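PDB 3DCD: galactose mutarotase related enzyme, which probably binds carbohydrate and may act as an isomerase of the aldose 1-epimerase family, although its own activity has not been established. Local coordinates for residues V48-V53 with M136-G141. Residues are numbered along the deposited sequence; the frame is centred on the assembly and turned at random.
Sequences VLFPIV and MIFGVG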
loop_
_atom_site.group_PDB
_atom_site.type_symbol
_atom_site.label_atom_id
_atom_site.label_comp_id
_atom_site.label_asym_id
_atom_site.label_seq_id
_atom_site.Cartn_x
_atom_site.Cartn_y
_atom_site.Cartn_z
ATOM N N VAL A 48 -3.469 0.119 -5.507
ATOM C CA VAL A 48 -4.273 -0.635 -4.555
ATOM C C VAL A 48 -4.014 -2.103 -4.879
ATOM O O VAL A 48 -4.022 -2.499 -6.063
ATOM C CB VAL A 48 -5.759 -0.233 -4.690
ATOM C CG1 VAL A 48 -6.680 -1.184 -3.861
ATOM C CG2 VAL A 48 -5.951 1.245 -4.267
ATOM N N LEU A 49 -3.744 -2.899 -3.839
ATOM C CA LEU A 49 -3.400 -4.320 -4.009
ATOM C C LEU A 49 -4.588 -5.186 -3.559
ATOM O O LEU A 49 -4.976 -5.151 -2.398
ATOM C CB LEU A 49 -2.131 -4.669 -3.211
ATOM C CG LEU A 49 -1.033 -3.587 -3.104
ATOM C CD1 LEU A 49 0.077 -3.992 -2.144
ATOM C CD2 LEU A 49 -0.466 -3.227 -4.514
ATOM N N PHE A 50 -5.161 -5.928 -4.501
ATOM C CA PHE A 50 -6.370 -6.733 -4.293
ATOM C C PHE A 50 -6.634 -7.550 -5.558
ATOM O O PHE A 50 -6.524 -7.013 -6.672
ATOM C CB PHE A 50 -7.576 -5.830 -3.998
ATOM C CG PHE A 50 -8.896 -6.559 -3.936
ATOM C CD1 PHE A 50 -9.667 -6.730 -5.080
ATOM C CD2 PHE A 50 -9.380 -7.062 -2.726
ATOM C CE1 PHE A 50 -10.902 -7.396 -5.034
ATOM C CE2 PHE A 50 -10.612 -7.723 -2.676
ATOM C CZ PHE A 50 -11.367 -7.893 -3.826
ATOM N N PRO A 51 -7.051 -8.829 -5.410
ATOM C CA PRO A 51 -7.356 -9.622 -4.213
ATOM C C PRO A 51 -6.215 -10.453 -3.656
ATOM O O PRO A 51 -6.469 -11.395 -2.882
ATOM C CB PRO A 51 -8.470 -10.539 -4.706
ATOM C CG PRO A 51 -8.026 -10.867 -6.104
ATOM C CD PRO A 51 -7.389 -9.582 -6.630
ATOM N N ILE A 52 -4.984 -10.126 -4.058
ATOM C CA ILE A 52 -3.780 -10.639 -3.388
ATOM C C ILE A 52 -2.806 -9.497 -3.196
ATOM O O ILE A 52 -2.866 -8.499 -3.917
ATOM C CB ILE A 52 -3.069 -11.783 -4.177
ATOM C CG1 ILE A 52 -2.602 -11.316 -5.571
ATOM C CG2 ILE A 52 -3.963 -13.042 -4.251
ATOM C CD1 ILE A 52 -1.799 -12.377 -6.332
ATOM N N VAL A 53 -1.928 -9.651 -2.203
ATOM C CA VAL A 53 -0.797 -8.772 -1.992
ATOM C C VAL A 53 0.429 -9.586 -2.383
ATOM O O VAL A 53 0.560 -10.738 -1.972
ATOM C CB VAL A 53 -0.670 -8.367 -0.504
ATOM C CG1 VAL A 53 0.664 -7.673 -0.266
ATOM C CG2 VAL A 53 -1.823 -7.479 -0.086
HETATM N N MSE A 136 -15.017 -16.354 0.879
HETATM C CA MSE A 136 -14.091 -15.680 -0.018
HETATM C C MSE A 136 -12.707 -15.585 0.627
HETATM O O MSE A 136 -12.595 -15.333 1.817
HETATM C CB MSE A 136 -14.625 -14.288 -0.334
HETATM C CG MSE A 136 -13.737 -13.466 -1.225
HETATM SE SE MSE A 136 -14.746 -11.906 -1.775
HETATM C CE MSE A 136 -14.530 -10.894 -0.151
ATOM N N ILE A 137 -11.660 -15.785 -0.175
ATOM C CA ILE A 137 -10.271 -15.754 0.305
ATOM C C ILE A 137 -9.532 -14.659 -0.475
ATOM O O ILE A 137 -9.436 -14.752 -1.693
ATOM C CB ILE A 137 -9.590 -17.153 0.164
ATOM C CG1 ILE A 137 -10.419 -18.195 0.935
ATOM C CG2 ILE A 137 -8.177 -17.119 0.757
ATOM C CD1 ILE A 137 -10.200 -19.666 0.562
ATOM N N PHE A 138 -9.078 -13.618 0.234
ATOM C CA PHE A 138 -8.428 -12.450 -0.375
ATOM C C PHE A 138 -7.366 -11.791 0.505
ATOM O O PHE A 138 -7.390 -11.889 1.760
ATOM C CB PHE A 138 -9.460 -11.373 -0.752
ATOM C CG PHE A 138 -10.025 -10.660 0.432
ATOM C CD1 PHE A 138 -11.061 -11.235 1.172
ATOM C CD2 PHE A 138 -9.504 -9.434 0.839
ATOM C CE1 PHE A 138 -11.563 -10.590 2.298
ATOM C CE2 PHE A 138 -9.996 -8.794 1.955
ATOM C CZ PHE A 138 -11.024 -9.366 2.687
ATOM N N GLY A 139 -6.438 -11.102 -0.167
ATOM C CA GLY A 139 -5.511 -10.185 0.474
ATOM C C GLY A 139 -5.815 -8.784 -0.052
ATOM O O GLY A 139 -6.320 -8.632 -1.158
ATOM N N VAL A 140 -5.552 -7.773 0.764
ATOM C CA VAL A 140 -5.715 -6.364 0.365
ATOM C C VAL A 140 -4.591 -5.539 1.012
ATOM O O VAL A 140 -4.116 -5.879 2.093
ATOM C CB VAL A 140 -7.145 -5.810 0.684
ATOM C CG1 VAL A 140 -7.424 -5.758 2.198
ATOM C CG2 VAL A 140 -7.358 -4.445 0.020
ATOM N N GLY A 141 -4.141 -4.484 0.331
ATOM C CA GLY A 141 -3.031 -3.682 0.814
ATOM C C GLY A 141 -2.944 -2.351 0.081
ATOM O O GLY A 141 -3.490 -2.192 -1.010
#
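Leu49 and Gly141 form an antiparallel hydrogen-bonded pair, through which the short strand 48-49 joins strand 136-147 in the beta-supersandwich of the galactose mutarotase fold. Two backbone bonds define it: Leu49 N to Gly141 O is 2.9 Å and nearly straight (163° at H), while Gly141 N returns to Leu49 O, landing on a lone pair in the carbonyl plane. Val140 CA-H adds a contact to Leu49 O at 3.1 Å. Past this pair the segment 50-53 turns through a cis peptide before Pro51, and Gly139 N bonds to Pro51 O at 2.7 Å. That donor sits 57° out of the carbonyl plane, off the lone pairs, although its N-H points almost straight at the oxygen; no beta bridge forms here.

Side-chain contacts flank the backbone. Leu49 lays CG and CD1 against the Gly141 carbonyl, CG 3.5 Å from Gly141 O; an alanine here, lacking CG and both methyls, would probably leave a gap beside that carbonyl. Phe50 CG is anti to the backbone N (chi1 173°), which carries CE2 to 4.1 Å from Phe138 CD2, the two side chains lying at a slant to each other. Phe111 stacks on Phe50, and Phe283 meets Phe138 edge-to-face, extending the aromatic packing beyond the pair. One face of the Phe50 ring is covered by Pro51 CB, which also reaches Phe138 CB at 4.2 Å. Two residues after Pro51, the Val53 CG2 methyl rests against the Val140 carbonyl, 3.5 Å from Val140 O.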